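Local coordinates for protein esterase Rv0045c (Mycobacterium tuberculosis, PDB 6WYN) that hydrolyses carboxylic esters, preferring short, straight alkyl chains and working best at four atoms, through a serine alpha/beta-hydrolase mechanism, at residues Ile86-Gly91 with Leu110-Pro115; Tyr128-Asn133 with Met154-Leu159. All coordinates share one frame; numbering follows the deposited sequence.

Interaction 1 (Ile86-Gly91 with Leu110-Pro115); sequences IFLHGG and LAVDLP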
loop_
_atom_site.group_PDB
_atom_site.type_symbol
_atom_site.label_atom_id
_atom_site.label_comp_id
_atom_site.label_asym_id
_atom_site.label_seq_id
_atom_site.Cartn_x
_atom_site.Cartn_y
_atom_site.Cartn_z
ATOM N N ILE A 86 9.062 -0.349 6.917
ATOM C CA ILE A 86 7.696 0.216 6.852
ATOM C C ILE A 86 7.103 -0.056 5.478
ATOM O O ILE A 86 7.779 0.233 4.491
ATOM C CB ILE A 86 7.768 1.715 7.154
ATOM C CG1 ILE A 86 8.422 1.998 8.507
ATOM C CG2 ILE A 86 6.383 2.299 7.059
ATOM C CD1 ILE A 86 8.939 3.430 8.629
ATOM N N PHE A 87 5.862 -0.525 5.427
ATOM C CA PHE A 87 5.126 -0.795 4.180
ATOM C C PHE A 87 3.911 0.128 4.133
ATOM O O PHE A 87 3.188 0.191 5.159
ATOM C CB PHE A 87 4.696 -2.257 4.137
ATOM C CG PHE A 87 5.803 -3.257 3.969
ATOM C CD1 PHE A 87 6.436 -3.810 5.062
ATOM C CD2 PHE A 87 6.170 -3.687 2.698
ATOM C CE1 PHE A 87 7.438 -4.767 4.913
ATOM C CE2 PHE A 87 7.197 -4.604 2.541
ATOM C CZ PHE A 87 7.811 -5.156 3.639
ATOM N N LEU A 88 3.697 0.779 2.994
ATOM C CA LEU A 88 2.540 1.667 2.741
ATOM C C LEU A 88 1.793 1.143 1.524
ATOM O O LEU A 88 2.366 1.166 0.430
ATOM C CB LEU A 88 3.030 3.095 2.550
ATOM C CG LEU A 88 3.944 3.614 3.669
ATOM C CD1 LEU A 88 4.337 5.050 3.423
ATOM C CD2 LEU A 88 3.224 3.583 5.020
ATOM N N HIS A 89 0.556 0.713 1.720
ATOM C CA HIS A 89 -0.329 0.195 0.652
ATOM C C HIS A 89 -0.808 1.267 -0.344
ATOM O O HIS A 89 -0.550 2.492 -0.195
ATOM C CB HIS A 89 -1.533 -0.459 1.330
ATOM C CG HIS A 89 -2.387 0.508 2.072
ATOM N ND1 HIS A 89 -3.316 1.309 1.424
ATOM C CD2 HIS A 89 -2.500 0.761 3.406
ATOM C CE1 HIS A 89 -3.944 2.039 2.348
ATOM N NE2 HIS A 89 -3.486 1.695 3.554
ATOM N N GLY A 90 -1.552 0.814 -1.343
ATOM C CA GLY A 90 -2.089 1.707 -2.387
ATOM C C GLY A 90 -3.472 2.255 -2.057
ATOM O O GLY A 90 -4.145 1.816 -1.078
ATOM N N GLY A 91 -3.943 3.179 -2.898
ATOM C CA GLY A 91 -5.379 3.543 -2.918
ATOM C C GLY A 91 -6.283 2.333 -2.920
ATOM O O GLY A 91 -6.067 1.376 -3.736
ATOM N N LEU A 110 6.334 -2.764 10.002
ATOM C CA LEU A 110 5.109 -2.005 10.334
ATOM C C LEU A 110 4.390 -1.782 9.015
ATOM O O LEU A 110 4.956 -1.098 8.130
ATOM C CB LEU A 110 5.470 -0.693 11.037
ATOM C CG LEU A 110 4.281 0.034 11.658
ATOM C CD1 LEU A 110 3.777 -0.707 12.877
ATOM C CD2 LEU A 110 4.612 1.475 12.044
ATOM N N ALA A 111 3.199 -2.315 8.899
ATOM C CA ALA A 111 2.325 -2.090 7.738
ATOM C C ALA A 111 1.216 -1.126 8.167
ATOM O O ALA A 111 0.352 -1.471 8.971
ATOM C CB ALA A 111 1.827 -3.411 7.205
ATOM N N VAL A 112 1.306 0.070 7.618
ATOM C CA VAL A 112 0.398 1.129 8.097
ATOM C C VAL A 112 -0.875 1.235 7.280
ATOM O O VAL A 112 -0.801 1.033 6.087
ATOM C CB VAL A 112 1.134 2.477 8.069
ATOM C CG1 VAL A 112 0.266 3.563 8.628
ATOM C CG2 VAL A 112 2.454 2.419 8.817
ATOM N N ASP A 113 -1.993 1.501 7.947
ATOM C CA ASP A 113 -3.239 1.887 7.240
ATOM C C ASP A 113 -3.163 3.391 6.944
ATOM O O ASP A 113 -3.034 4.162 7.880
ATOM C CB ASP A 113 -4.501 1.565 8.032
ATOM C CG ASP A 113 -4.870 0.085 8.153
ATOM O OD1 ASP A 113 -4.567 -0.676 7.202
ATOM O OD2 ASP A 113 -5.481 -0.310 9.202
ATOM N N LEU A 114 -3.130 3.771 5.668
ATOM C CA LEU A 114 -3.147 5.170 5.248
ATOM C C LEU A 114 -4.453 5.790 5.753
ATOM O O LEU A 114 -5.465 5.128 5.837
ATOM C CB LEU A 114 -3.045 5.280 3.723
ATOM C CG LEU A 114 -1.719 4.858 3.081
ATOM C CD1 LEU A 114 -1.840 5.099 1.606
ATOM C CD2 LEU A 114 -0.500 5.576 3.675
ATOM N N PRO A 115 -4.478 7.110 6.029
ATOM C CA PRO A 115 -5.735 7.813 6.263
ATOM C C PRO A 115 -6.770 7.367 5.239
ATOM O O PRO A 115 -6.490 7.164 4.028
ATOM C CB PRO A 115 -5.335 9.277 6.126
ATOM C CG PRO A 115 -3.930 9.286 6.588
ATOM C CD PRO A 115 -3.309 7.986 6.103
HETATM O O HOH W 1 0.399 -0.629 4.434
#
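In the central sheet of the alpha/beta-hydrolase fold, I86-L88 and L110-V112 run as neighbouring parallel strands, and F87 is where they are joined. Its N gives a hydrogen bond of 2.9 Å to L110 O, and its O accepts V112 N at 3.1 Å; both are close to linear. The short strand axes approach to 4.8 Å, and the 22° between them and the two backbone bonds together mark a parallel pair. Strand 85-88, helix 99-105 and strand 109-112 form a beta-alpha-beta unit, and the side chains divide between the two faces of its sheet. I86, L88, L110 and V112 share one face, where L88 CD2 packs on V112 CB at 3.9 Å, the two side chains lying side by side, and helix 130-144 covers L110 and V112. F87 and A111 occupy the other face, where the F87 ring meets W98.

Past L88 the pairing changes from backbone to side chain. Water 1 bridges the two segments where they begin to diverge, donating to F87 O and V112 O and accepting a weak bond from H89 N. CG of H89 sits between the backbone N and the carbonyl carbon (chi1 66°), and the imidazole reaches across: NE2 accepts L114 N at 3.0 Å, although the donor stands 32° out of the ring plane. On the other side of the ring, ND1 donates in plane to G90 O at 2.7 Å. With a nitrogen engaged at each end, the ring's rotation is fixed, which is consistent with the proton sitting on ND1. L114 CG lies over one face, 3.9 Å from the centroid, a CH-pi contact, while H117 meets the ring edge-to-face. The carboxylate of D113 turns to H119 N, A95 N and R67.

Interaction 2 (Tyr128-Asn133 with Met154-Leu159); sequences YSPQLN and MSLGGL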
loop_
_atom_site.group_PDB
_atom_site.type_symbol
_atom_site.label_atom_id
_atom_site.label_comp_id
_atom_site.label_asym_id
_atom_site.label_seq_id
_atom_site.Cartn_x
_atom_site.Cartn_y
_atom_site.Cartn_z
ATOM N N TYR A 128 -6.796 12.255 0.625
ATOM C CA TYR A 128 -5.733 11.312 1.011
ATOM C C TYR A 128 -4.514 11.559 0.123
ATOM O O TYR A 128 -3.932 10.587 -0.395
ATOM C CB TYR A 128 -6.403 9.951 0.961
ATOM C CG TYR A 128 -7.655 9.922 1.788
ATOM C CD1 TYR A 128 -7.588 10.127 3.145
ATOM C CD2 TYR A 128 -8.905 9.691 1.228
ATOM C CE1 TYR A 128 -8.723 10.093 3.940
ATOM C CE2 TYR A 128 -10.051 9.623 2.017
ATOM C CZ TYR A 128 -9.953 9.839 3.385
ATOM O OH TYR A 128 -11.048 9.855 4.210
ATOM N N SER A 129 -4.120 12.832 0.006
ATOM C CA SER A 129 -2.963 13.283 -0.802
ATOM C C SER A 129 -1.771 12.660 -0.137
ATOM O O SER A 129 -1.767 12.530 1.091
ATOM C CB SER A 129 -2.786 14.824 -0.920
ATOM O OG SER A 129 -2.119 15.365 0.242
ATOM N N PRO A 130 -0.705 12.347 -0.915
ATOM C CA PRO A 130 0.560 11.929 -0.338
ATOM C C PRO A 130 1.068 12.921 0.708
ATOM O O PRO A 130 1.642 12.508 1.686
ATOM C CB PRO A 130 1.513 11.903 -1.547
ATOM C CG PRO A 130 0.607 11.651 -2.729
ATOM C CD PRO A 130 -0.686 12.346 -2.390
ATOM N N GLN A 131 0.948 14.229 0.431
ATOM C CA GLN A 131 1.448 15.298 1.331
ATOM C C GLN A 131 0.735 15.272 2.707
ATOM O O GLN A 131 1.447 15.452 3.727
ATOM C CB GLN A 131 1.240 16.648 0.642
ATOM C CG GLN A 131 2.192 16.875 -0.546
ATOM C CD GLN A 131 1.983 16.330 -1.961
ATOM O OE1 GLN A 131 1.058 15.554 -2.325
ATOM N NE2 GLN A 131 2.917 16.780 -2.810
ATOM N N LEU A 132 -0.585 15.196 2.699
ATOM C CA LEU A 132 -1.487 15.124 3.901
ATOM C C LEU A 132 -1.190 13.786 4.655
ATOM O O LEU A 132 -0.939 13.789 5.895
ATOM C CB LEU A 132 -2.952 15.261 3.425
ATOM C CG LEU A 132 -3.352 16.692 2.971
ATOM C CD1 LEU A 132 -4.766 16.855 2.319
ATOM C CD2 LEU A 132 -3.198 17.652 4.137
ATOM N N ASN A 133 -1.089 12.685 3.912
ATOM C CA ASN A 133 -0.801 11.328 4.463
ATOM C C ASN A 133 0.500 11.380 5.208
ATOM O O ASN A 133 0.540 10.934 6.368
ATOM C CB ASN A 133 -0.677 10.229 3.414
ATOM C CG ASN A 133 -1.970 9.978 2.742
ATOM O OD1 ASN A 133 -3.012 10.431 3.213
ATOM N ND2 ASN A 133 -1.916 9.304 1.605
ATOM N N MET A 154 3.474 1.159 -2.189
ATOM C CA MET A 154 2.822 0.878 -3.492
ATOM C C MET A 154 1.878 2.035 -3.881
ATOM O O MET A 154 1.052 2.487 -3.048
ATOM C CB MET A 154 2.047 -0.435 -3.411
ATOM C CG MET A 154 1.446 -0.830 -4.720
ATOM S SD MET A 154 -0.331 -0.643 -4.583
ATOM C CE MET A 154 -0.883 -1.079 -6.230
ATOM N N SER A 155 1.929 2.473 -5.136
ATOM C CA SER A 155 1.003 3.525 -5.681
ATOM C C SER A 155 0.867 4.744 -4.711
ATOM O O SER A 155 1.859 5.405 -4.458
ATOM C CB SER A 155 -0.304 2.924 -6.099
ATOM O OG SER A 155 -0.896 3.740 -7.117
ATOM N N LEU A 156 -0.304 5.104 -4.209
ATOM C CA LEU A 156 -0.438 6.237 -3.246
ATOM C C LEU A 156 0.574 6.119 -2.094
ATOM O O LEU A 156 1.178 7.116 -1.704
ATOM C CB LEU A 156 -1.866 6.199 -2.710
ATOM C CG LEU A 156 -2.257 7.295 -1.720
ATOM C CD1 LEU A 156 -2.037 8.703 -2.309
ATOM C CD2 LEU A 156 -3.721 7.108 -1.339
ATOM N N GLY A 157 0.761 4.908 -1.575
ATOM C CA GLY A 157 1.774 4.609 -0.562
ATOM C C GLY A 157 3.171 4.973 -0.967
ATOM O O GLY A 157 3.924 5.440 -0.099
ATOM N N GLY A 158 3.574 4.685 -2.217
ATOM C CA GLY A 158 4.919 5.040 -2.709
ATOM C C GLY A 158 5.154 6.555 -2.749
ATOM O O GLY A 158 6.272 7.001 -2.378
ATOM N N LEU A 159 4.158 7.327 -3.168
ATOM C CA LEU A 159 4.275 8.819 -3.205
ATOM C C LEU A 159 4.258 9.345 -1.753
ATOM O O LEU A 159 5.059 10.237 -1.430
ATOM C CB LEU A 159 3.144 9.395 -4.060
ATOM C CG LEU A 159 3.062 8.849 -5.488
ATOM C CD1 LEU A 159 2.180 9.720 -6.341
ATOM C CD2 LEU A 159 4.442 8.748 -6.113
#
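L156 reaches from the first turn of helix 156-167 to the start of helix 130-144, meeting Y128, P130 and N133. From CB the chain runs anti to the backbone N (chi1 -179°), which carries the branch point CG to 3.9 Å from N133 ND2, the amide and the leucine crossing at about a right angle. Of the two methyls, CD1 lies closer to Y128 O, at 3.3 Å, and also packs against P130 CD at 3.9 Å, while CD2 approaches Y128 O at 3.6 Å. That carbonyl oxygen also accepts a weak bond from N133 ND2 (3.1 Å, N-H...O angle 130°), which bonds weakly to T160 OG1 as well, so the isobutyl group packs against a polar pair.

The pyrrolidine ring of P130 bridges to the next turn, its CG resting 3.6 Å from L159 CB with the side chains side by side. P130 opens its helix, and S129 before it is the N-cap: S129 OG accepts L132 N at 2.9 Å (169°). S155, the inferred nucleophile, likewise precedes a helix, but its OG makes no capping bond and instead pairs with H310 NE2. The two helix starts meet mainly through leucine and proline carbons, plus the polar Y128 carbonyl and N133 amide; helices 182-200 and 260-268 touch L159, and strand 150-154 leads into the nucleophile elbow at S155.

Interactions 1 and 2 have centres 9 Å apart and meet directly. L88 O and M154 N, 2.8 Å apart, probably form a hydrogen bond, one of the bonds that join strand 85-88 to strand 150-154, the strand that leads to S155. L88 CD1 also lies 3.6 Å from G157 O, packing interaction 1 against the GxSxG nucleophile elbow. A second junction brings P115 O to 3.3 Å from Y128 CD1. Around the inferred S155-H310-D179 triad, the L114 side chain is about 8 Å from that of S155. G91, which influences substrate selectivity, belongs to 86-91 and lies about 4 Å from the L156 side chain of interaction 2.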